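Local atomic coordinates of pyridoxine 4-oxidase (Mesorhizobium loti, PDB entry 4HA6), a protein that probably oxidises pyridoxine at its 4-position with FAD as cofactor, as a member of the GMC oxidoreductase family. Residues Gln52-Thr62 / His73-Ile81. Numbering follows the deposited sequence.
Sequences QGRSYDWDYRT and HHWARGRLI. With FAD (flavin-adenine dinucleotide), chain B.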
ATOM      1  N   GLN A  52     -10.764   5.169  10.193  1.00 34.74           N
ATOM      2  CA  GLN A  52     -11.299   3.852   9.833  1.00 36.39           C
ATOM      3  C   GLN A  52     -12.727   3.651  10.354  1.00 30.26           C
ATOM      4  O   GLN A  52     -13.084   4.147  11.429  1.00 26.58           O
ATOM      5  CB  GLN A  52     -10.363   2.741  10.327  1.00 26.89           C
ATOM      6  CG  GLN A  52      -8.984   2.775   9.677  1.00 22.16           C
ATOM      7  CD  GLN A  52      -7.944   1.939  10.422  1.00 36.64           C
ATOM      8  OE1 GLN A  52      -8.242   0.855  10.933  1.00 30.63           O
ATOM      9  NE2 GLN A  52      -6.712   2.444  10.481  1.00 32.59           N
ATOM     10  N   GLY A  53     -13.549   2.945   9.581  1.00 34.28           N
ATOM     11  CA  GLY A  53     -14.934   2.702   9.965  1.00 33.28           C
ATOM     12  C   GLY A  53     -15.862   3.873   9.668  1.00 45.39           C
ATOM     13  O   GLY A  53     -17.072   3.789   9.903  1.00 37.53           O
ATOM     14  N   ARG A  54     -15.296   4.970   9.163  1.00 36.92           N
ATOM     15  CA  ARG A  54     -16.097   6.118   8.740  1.00 45.17           C
ATOM     16  C   ARG A  54     -16.696   5.888   7.356  1.00 40.13           C
ATOM     17  O   ARG A  54     -16.457   4.850   6.731  1.00 30.40           O
ATOM     18  CB  ARG A  54     -15.272   7.408   8.751  1.00 42.35           C
ATOM     19  CG  ARG A  54     -15.266   8.134  10.091  1.00 35.34           C
ATOM     20  CD  ARG A  54     -13.866   8.581  10.451  1.00 44.94           C
ATOM     21  NE  ARG A  54     -13.728  10.026  10.583  1.00 53.25           N
ATOM     22  CZ  ARG A  54     -13.301  10.642  11.683  1.00 49.54           C
ATOM     23  NH1 ARG A  54     -12.967   9.944  12.763  1.00 38.30           N
ATOM     24  NH2 ARG A  54     -13.202  11.963  11.706  1.00 40.49           N
ATOM     25  N   SER A  55     -17.453   6.873   6.880  1.00 37.63           N
ATOM     26  CA  SER A  55     -18.259   6.755   5.660  1.00 38.86           C
ATOM     27  C   SER A  55     -17.468   6.470   4.366  1.00 40.76           C
ATOM     28  O   SER A  55     -17.954   5.763   3.472  1.00 35.72           O
ATOM     29  CB  SER A  55     -19.118   8.019   5.499  1.00 39.39           C
ATOM     30  OG  SER A  55     -19.851   7.997   4.291  1.00 46.51           O
ATOM     31  N   TYR A  56     -16.257   7.019   4.276  1.00 37.61           N
ATOM     32  CA  TYR A  56     -15.437   6.928   3.063  1.00 24.22           C
ATOM     33  C   TYR A  56     -14.380   5.812   3.134  1.00 36.91           C
ATOM     34  O   TYR A  56     -13.329   5.889   2.483  1.00 28.69           O
ATOM     35  CB  TYR A  56     -14.768   8.279   2.787  1.00 27.54           C
ATOM     36  CG  TYR A  56     -14.208   8.948   4.031  1.00 39.60           C
ATOM     37  CD1 TYR A  56     -14.980   9.839   4.776  1.00 34.01           C
ATOM     38  CD2 TYR A  56     -12.908   8.683   4.465  1.00 36.32           C
ATOM     39  CE1 TYR A  56     -14.474  10.449   5.913  1.00 30.35           C
ATOM     40  CE2 TYR A  56     -12.395   9.286   5.599  1.00 36.02           C
ATOM     41  CZ  TYR A  56     -13.182  10.168   6.317  1.00 41.81           C
ATOM     42  OH  TYR A  56     -12.670  10.771   7.445  1.00 44.39           O
ATOM     43  N   ASP A  57     -14.676   4.779   3.921  1.00 39.37           N
ATOM     44  CA  ASP A  57     -13.802   3.616   4.084  1.00 34.95           C
ATOM     45  C   ASP A  57     -14.593   2.365   3.693  1.00 29.75           C
ATOM     46  O   ASP A  57     -15.644   2.084   4.281  1.00 30.26           O
ATOM     47  CB  ASP A  57     -13.276   3.546   5.537  1.00 32.09           C
ATOM     48  CG  ASP A  57     -12.654   2.184   5.902  1.00 33.22           C
ATOM     49  OD1 ASP A  57     -12.252   1.409   5.004  1.00 36.46           O
ATOM     50  OD2 ASP A  57     -12.553   1.898   7.117  1.00 29.82           O
ATOM     51  N   TRP A  58     -14.085   1.630   2.701  1.00 32.56           N
ATOM     52  CA  TRP A  58     -14.757   0.438   2.170  1.00 30.59           C
ATOM     53  C   TRP A  58     -14.955  -0.640   3.241  1.00 35.04           C
ATOM     54  O   TRP A  58     -15.998  -1.308   3.279  1.00 26.28           O
ATOM     55  CB  TRP A  58     -13.978  -0.151   0.986  1.00 19.86           C
ATOM     56  CG  TRP A  58     -13.980   0.690  -0.271  1.00 35.53           C
ATOM     57  CD1 TRP A  58     -13.103   1.696  -0.590  1.00 30.76           C
ATOM     58  CD2 TRP A  58     -14.891   0.586  -1.385  1.00 31.38           C
ATOM     59  NE1 TRP A  58     -13.417   2.223  -1.829  1.00 29.64           N
ATOM     60  CE2 TRP A  58     -14.514   1.565  -2.332  1.00 26.54           C
ATOM     61  CE3 TRP A  58     -15.990  -0.235  -1.668  1.00 17.15           C
ATOM     62  CZ2 TRP A  58     -15.200   1.746  -3.540  1.00 23.83           C
ATOM     63  CZ3 TRP A  58     -16.667  -0.060  -2.867  1.00 27.59           C
ATOM     64  CH2 TRP A  58     -16.270   0.925  -3.789  1.00 23.04           C
ATOM     65  N   ASP A  59     -13.948  -0.806   4.098  1.00 28.17           N
ATOM     66  CA  ASP A  59     -14.017  -1.749   5.217  1.00 23.03           C
ATOM     67  C   ASP A  59     -14.333  -3.198   4.797  1.00 18.46           C
ATOM     68  O   ASP A  59     -15.346  -3.756   5.201  1.00 28.07           O
ATOM     69  CB  ASP A  59     -15.025  -1.246   6.261  1.00 28.17           C
ATOM     70  CG  ASP A  59     -14.898  -1.965   7.583  1.00 33.99           C
ATOM     71  OD1 ASP A  59     -13.778  -2.401   7.917  1.00 31.89           O
ATOM     72  OD2 ASP A  59     -15.916  -2.092   8.291  1.00 35.64           O
ATOM     73  N   TYR A  60     -13.460  -3.799   3.990  1.00 19.72           N
ATOM     74  CA  TYR A  60     -13.634  -5.186   3.551  1.00 13.78           C
ATOM     75  C   TYR A  60     -13.336  -6.135   4.698  1.00 19.01           C
ATOM     76  O   TYR A  60     -12.589  -5.791   5.612  1.00 15.35           O
ATOM     77  CB  TYR A  60     -12.669  -5.523   2.407  1.00 10.13           C
ATOM     78  CG  TYR A  60     -12.799  -4.637   1.201  1.00 13.81           C
ATOM     79  CD1 TYR A  60     -13.729  -4.929   0.201  1.00 11.36           C
ATOM     80  CD2 TYR A  60     -11.983  -3.517   1.043  1.00 14.06           C
ATOM     81  CE1 TYR A  60     -13.857  -4.119  -0.917  1.00 11.48           C
ATOM     82  CE2 TYR A  60     -12.096  -2.708  -0.084  1.00 18.25           C
ATOM     83  CZ  TYR A  60     -13.036  -3.014  -1.056  1.00 14.86           C
ATOM     84  OH  TYR A  60     -13.177  -2.218  -2.174  1.00 15.34           O
ATOM     85  N   ARG A  61     -13.889  -7.340   4.634  1.00 13.74           N
ATOM     86  CA  ARG A  61     -13.636  -8.347   5.653  1.00 14.63           C
ATOM     87  C   ARG A  61     -13.062  -9.595   4.971  1.00 16.32           C
ATOM     88  O   ARG A  61     -13.676 -10.136   4.051  1.00  7.46           O
ATOM     89  CB  ARG A  61     -14.944  -8.662   6.384  1.00 18.98           C
ATOM     90  CG  ARG A  61     -14.780  -9.575   7.575  1.00 30.38           C
ATOM     91  CD  ARG A  61     -16.120 -10.104   8.030  1.00 31.93           C
ATOM     92  NE  ARG A  61     -15.989 -11.298   8.865  1.00 36.48           N
ATOM     93  CZ  ARG A  61     -15.854 -12.537   8.392  1.00 48.75           C
ATOM     94  NH1 ARG A  61     -15.819 -12.759   7.078  1.00 32.53           N
ATOM     95  NH2 ARG A  61     -15.750 -13.562   9.235  1.00 44.91           N
ATOM     96  N   THR A  62     -11.875 -10.046   5.380  1.00 13.71           N
ATOM     97  CA  THR A  62     -11.301 -11.237   4.739  1.00 11.04           C
ATOM     98  C   THR A  62     -11.976 -12.501   5.258  1.00 14.47           C
ATOM     99  O   THR A  62     -12.613 -12.476   6.321  1.00  9.34           O
ATOM    100  CB  THR A  62      -9.814 -11.396   5.040  1.00  7.67           C
ATOM    101  OG1 THR A  62      -9.664 -12.063   6.291  1.00  6.24           O
ATOM    102  CG2 THR A  62      -9.079 -10.027   5.069  1.00  6.77           C
ATOM    103  N   HIS A  73      -9.998 -10.710   9.079  1.00  6.94           N
ATOM    104  CA  HIS A  73      -9.350  -9.423   9.225  1.00 10.85           C
ATOM    105  C   HIS A  73     -10.147  -8.317   8.541  1.00 10.12           C
ATOM    106  O   HIS A  73     -10.828  -8.555   7.541  1.00 11.56           O
ATOM    107  CB  HIS A  73      -7.954  -9.490   8.608  1.00  7.92           C
ATOM    108  CG  HIS A  73      -7.046 -10.470   9.280  1.00 10.07           C
ATOM    109  ND1 HIS A  73      -6.003 -10.078  10.090  1.00  6.87           N
ATOM    110  CD2 HIS A  73      -7.016 -11.824   9.258  1.00  6.48           C
ATOM    111  CE1 HIS A  73      -5.375 -11.149  10.548  1.00  9.34           C
ATOM    112  NE2 HIS A  73      -5.967 -12.222  10.053  1.00  6.69           N
ATOM    113  N   HIS A  74     -10.048  -7.106   9.069  1.00  8.69           N
ATOM    114  CA  HIS A  74     -10.716  -5.971   8.445  1.00 17.64           C
ATOM    115  C   HIS A  74      -9.729  -5.206   7.585  1.00 14.75           C
ATOM    116  O   HIS A  74      -8.639  -4.880   8.047  1.00 17.01           O
ATOM    117  CB  HIS A  74     -11.336  -5.068   9.513  1.00 21.86           C
ATOM    118  CG  HIS A  74     -12.695  -5.511   9.951  1.00 40.48           C
ATOM    119  ND1 HIS A  74     -13.851  -4.856   9.575  1.00 41.04           N
ATOM    120  CD2 HIS A  74     -13.089  -6.558  10.715  1.00 41.21           C
ATOM    121  CE1 HIS A  74     -14.893  -5.474  10.095  1.00 57.90           C
ATOM    122  NE2 HIS A  74     -14.459  -6.514  10.790  1.00 55.61           N
ATOM    123  N   TRP A  75     -10.098  -4.941   6.332  1.00  9.84           N
ATOM    124  CA  TRP A  75      -9.222  -4.221   5.402  1.00 11.34           C
ATOM    125  C   TRP A  75      -9.784  -2.849   5.034  1.00 19.01           C
ATOM    126  O   TRP A  75     -10.638  -2.732   4.153  1.00 18.68           O
ATOM    127  CB  TRP A  75      -9.002  -5.038   4.124  1.00 10.20           C
ATOM    128  CG  TRP A  75      -7.948  -6.136   4.254  1.00 11.05           C
ATOM    129  CD1 TRP A  75      -7.403  -6.630   5.411  1.00  7.43           C
ATOM    130  CD2 TRP A  75      -7.296  -6.834   3.177  1.00  6.30           C
ATOM    131  NE1 TRP A  75      -6.469  -7.605   5.118  1.00  7.87           N
ATOM    132  CE2 TRP A  75      -6.386  -7.747   3.753  1.00  9.89           C
ATOM    133  CE3 TRP A  75      -7.402  -6.779   1.780  1.00  8.51           C
ATOM    134  CZ2 TRP A  75      -5.586  -8.604   2.979  1.00  7.31           C
ATOM    135  CZ3 TRP A  75      -6.611  -7.628   1.012  1.00 12.70           C
ATOM    136  CH2 TRP A  75      -5.714  -8.528   1.613  1.00 11.64           C
ATOM    137  N   ALA A  76      -9.297  -1.812   5.709  1.00 13.58           N
ATOM    138  CA  ALA A  76      -9.706  -0.434   5.424  1.00 22.58           C
ATOM    139  C   ALA A  76      -9.252  -0.017   4.032  1.00 29.22           C
ATOM    140  O   ALA A  76      -8.123  -0.297   3.646  1.00 33.75           O
ATOM    141  CB  ALA A  76      -9.135   0.526   6.481  1.00 19.98           C
ATOM    142  N   ARG A  77     -10.125   0.645   3.278  1.00 28.27           N
ATOM    143  CA  ARG A  77      -9.745   1.162   1.964  1.00 18.74           C
ATOM    144  C   ARG A  77     -10.416   2.510   1.685  1.00 30.63           C
ATOM    145  O   ARG A  77     -11.594   2.700   1.999  1.00 28.24           O
ATOM    146  CB  ARG A  77     -10.111   0.157   0.863  1.00 30.20           C
ATOM    147  CG  ARG A  77      -9.176  -1.055   0.754  1.00 25.61           C
ATOM    148  CD  ARG A  77      -7.809  -0.663   0.171  1.00 31.99           C
ATOM    149  NE  ARG A  77      -6.733  -0.707   1.167  1.00 20.31           N
ATOM    150  CZ  ARG A  77      -5.465  -0.396   0.907  1.00 18.87           C
ATOM    151  NH1 ARG A  77      -5.111  -0.019  -0.314  1.00 19.66           N
ATOM    152  NH2 ARG A  77      -4.544  -0.475   1.860  1.00 21.91           N
ATOM    153  N   GLY A  78      -9.672   3.446   1.100  1.00 23.77           N
ATOM    154  CA  GLY A  78     -10.229   4.745   0.758  1.00 29.38           C
ATOM    155  C   GLY A  78     -11.342   4.695  -0.289  1.00 35.92           C
ATOM    156  O   GLY A  78     -11.175   4.070  -1.345  1.00 21.85           O
ATOM    157  N   ARG A  79     -12.477   5.337   0.019  1.00 28.59           N
ATOM    158  CA  ARG A  79     -13.586   5.522  -0.933  1.00 24.60           C
ATOM    159  C   ARG A  79     -13.963   7.008  -1.035  1.00 25.68           C
ATOM    160  O   ARG A  79     -14.975   7.448  -0.473  1.00 25.39           O
ATOM    161  CB  ARG A  79     -14.826   4.706  -0.529  1.00 29.76           C
ATOM    162  CG  ARG A  79     -15.955   4.734  -1.578  1.00 26.77           C
ATOM    163  CD  ARG A  79     -17.352   4.682  -0.941  1.00 35.02           C
ATOM    164  NE  ARG A  79     -17.797   3.306  -0.760  1.00 35.44           N
ATOM    165  CZ  ARG A  79     -18.010   2.729   0.419  1.00 39.45           C
ATOM    166  NH1 ARG A  79     -17.847   3.418   1.545  1.00 42.15           N
ATOM    167  NH2 ARG A  79     -18.400   1.461   0.474  1.00 32.37           N
ATOM    168  N   LEU A  80     -13.140   7.766  -1.756  1.00 23.30           N
ATOM    169  CA  LEU A  80     -13.283   9.219  -1.902  1.00 25.87           C
ATOM    170  C   LEU A  80     -12.113   9.691  -2.754  1.00 30.41           C
ATOM    171  O   LEU A  80     -11.154   8.928  -2.978  1.00 21.92           O
ATOM    172  CB  LEU A  80     -13.274   9.944  -0.541  1.00 23.34           C
ATOM    173  CG  LEU A  80     -11.975  10.099   0.260  1.00 32.69           C
ATOM    174  CD1 LEU A  80     -12.182  11.033   1.450  1.00 26.59           C
ATOM    175  CD2 LEU A  80     -11.424   8.745   0.724  1.00 39.87           C
ATOM    176  N   ILE A  81     -12.191  10.931  -3.239  1.00 21.25           N
ATOM    177  CA  ILE A  81     -11.118  11.485  -4.053  1.00 20.21           C
ATOM    178  C   ILE A  81      -9.826  11.435  -3.239  1.00 24.27           C
ATOM    179  O   ILE A  81      -9.758  11.969  -2.130  1.00 26.24           O
ATOM    180  CB  ILE A  81     -11.446  12.920  -4.535  1.00 27.98           C
ATOM    181  CG1 ILE A  81     -12.452  12.876  -5.695  1.00 34.38           C
ATOM    182  CG2 ILE A  81     -10.187  13.647  -4.974  1.00 21.39           C
ATOM    183  CD1 ILE A  81     -11.878  12.311  -7.001  1.00 17.54           C
TER
HETATM  184  PA  FAD B 601      -6.414   3.410  -3.951  1.00  5.73           P
HETATM  185  O1A FAD B 601      -5.562   4.604  -3.543  1.00 11.80           O
HETATM  186  O2A FAD B 601      -7.061   2.585  -2.874  1.00 14.87           O
HETATM  187  O5B FAD B 601      -7.549   3.967  -4.961  1.00 10.88           O
HETATM  188  C5B FAD B 601      -8.686   3.224  -5.389  1.00  9.36           C
HETATM  189  C4B FAD B 601      -9.744   4.267  -5.720  1.00  7.48           C
HETATM  190  O4B FAD B 601     -10.665   3.798  -6.710  1.00  9.63           O
HETATM  191  C3B FAD B 601     -10.566   4.614  -4.486  1.00 14.77           C
HETATM  192  O3B FAD B 601     -10.668   6.047  -4.452  1.00  7.86           O
HETATM  193  C2B FAD B 601     -11.925   3.963  -4.728  1.00  9.88           C
HETATM  194  O2B FAD B 601     -12.987   4.709  -4.107  1.00 13.44           O
HETATM  195  C1B FAD B 601     -12.021   3.961  -6.251  1.00  9.52           C
HETATM  196  N9A FAD B 601     -12.826   2.849  -6.838  1.00  6.29           N
HETATM  197  C8A FAD B 601     -12.795   1.548  -6.477  1.00  7.45           C
HETATM  198  N7A FAD B 601     -13.648   0.820  -7.249  1.00  6.62           N
HETATM  199  C5A FAD B 601     -14.241   1.658  -8.132  1.00  8.04           C
HETATM  200  C6A FAD B 601     -15.236   1.535  -9.229  1.00  9.04           C
HETATM  201  N6A FAD B 601     -15.786   0.322  -9.555  1.00  5.51           N
HETATM  202  N1A FAD B 601     -15.577   2.672  -9.902  1.00 12.05           N
HETATM  203  C2A FAD B 601     -15.034   3.870  -9.601  1.00 11.02           C
HETATM  204  N3A FAD B 601     -14.122   4.038  -8.617  1.00 10.89           N
HETATM  205  C4A FAD B 601     -13.690   2.992  -7.857  1.00  7.67           C
HETATM  206  N1  FAD B 601       1.219   3.139   2.061  1.00  3.53           N
HETATM  207  C2  FAD B 601       2.406   3.720   2.319  1.00  5.81           C
HETATM  208  O2  FAD B 601       3.298   3.667   1.443  1.00  5.95           O
HETATM  209  N3  FAD B 601       2.676   4.325   3.491  1.00  6.79           N
HETATM  210  C4  FAD B 601       1.769   4.412   4.480  1.00 17.18           C
HETATM  211  O4  FAD B 601       2.041   4.970   5.575  1.00 23.04           O
HETATM  212  C4X FAD B 601       0.439   3.797   4.269  1.00 13.55           C
HETATM  213  N5  FAD B 601      -0.524   3.822   5.214  1.00 19.64           N
HETATM  214  C5X FAD B 601      -1.740   3.267   4.986  1.00 22.62           C
HETATM  215  C6  FAD B 601      -2.731   3.308   5.965  1.00 21.04           C
HETATM  216  C7  FAD B 601      -3.981   2.746   5.728  1.00 21.08           C
HETATM  217  C7M FAD B 601      -5.043   2.802   6.799  1.00 14.12           C
HETATM  218  C8  FAD B 601      -4.267   2.096   4.419  1.00 18.15           C
HETATM  219  C8M FAD B 601      -5.618   1.483   4.169  1.00 13.74           C
HETATM  220  C9  FAD B 601      -3.285   2.052   3.430  1.00  9.98           C
HETATM  221  C9A FAD B 601      -2.031   2.611   3.680  1.00 12.21           C
HETATM  222  N10 FAD B 601      -1.031   2.568   2.693  1.00 10.91           N
HETATM  223  C10 FAD B 601       0.215   3.151   2.962  1.00  8.81           C
HETATM  224  C1' FAD B 601      -1.292   1.915   1.404  1.00 10.97           C
HETATM  225  C2' FAD B 601      -1.501   2.904   0.269  1.00 10.50           C
HETATM  226  O2' FAD B 601      -2.392   3.952   0.685  1.00 13.30           O
HETATM  227  C3' FAD B 601      -2.103   2.120  -0.899  1.00  9.79           C
HETATM  228  O3' FAD B 601      -1.268   0.979  -1.157  1.00  5.53           O
HETATM  229  C4' FAD B 601      -2.217   2.978  -2.147  1.00 10.95           C
HETATM  230  O4' FAD B 601      -3.007   4.135  -1.823  1.00 14.26           O
HETATM  231  C5' FAD B 601      -2.841   2.196  -3.309  1.00  6.90           C
HETATM  232  O5' FAD B 601      -3.313   3.135  -4.272  1.00 11.88           O
HETATM  233  P   FAD B 601      -4.150   2.619  -5.536  1.00 12.17           P
HETATM  234  O1P FAD B 601      -4.215   3.702  -6.605  1.00  8.76           O
HETATM  235  O2P FAD B 601      -3.681   1.230  -5.918  1.00  5.02           O
HETATM  236  O3P FAD B 601      -5.607   2.402  -4.901  1.00  7.05           O
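The indole of Trp58 lies between an arginine and a phenol. The contact is a short antiparallel beta ladder, strands 60-61 and 74-75, in the FAD-binding part of the GMC fold; Trp58 and Arg79 lie in the loops beyond it. Arg79 folds over one face: its CB sits 3.5 Å from the centroid of the Trp58 five-membered ring, a CH-pi contact. Its guanidinium continues over the six-membered ring as a cation-pi pair, the planes 41° apart. Bends at chi2 and chi3 carry the Arg79 chain across the ring. Tyr60 OH reaches the opposite face and bonds to Glu255. Trp58 NE1 points to Gly78 O and to FAD O2B, both weak hydrogen bonds at the ring edge.

Tyr60-Trp75 is the ladder's hydrogen-bonded pair, Arg61-His74 its non-hydrogen-bonded one; Trp75 N donates to Tyr60 O at 2.7 Å. Beyond the strands Asp57 stands in for a backbone acceptor. Its OD1 takes Arg77 N at 2.8 Å and Asp59 N from the opposite face of the carboxylate, the latter closing an Asx turn. OD2 takes Gly53 N, so three amides hold the carboxylate. Arg77 NH2 approaches the flavin methyl C8M at 3.2 Å.

Thr62 CG2 sits over one face of the Trp75 indole, while Thr62 OG1 accepts from His73 N. Asp59 OD1 takes His74 ND1 at 3.0 Å, almost straight at 174° and in the imidazole plane.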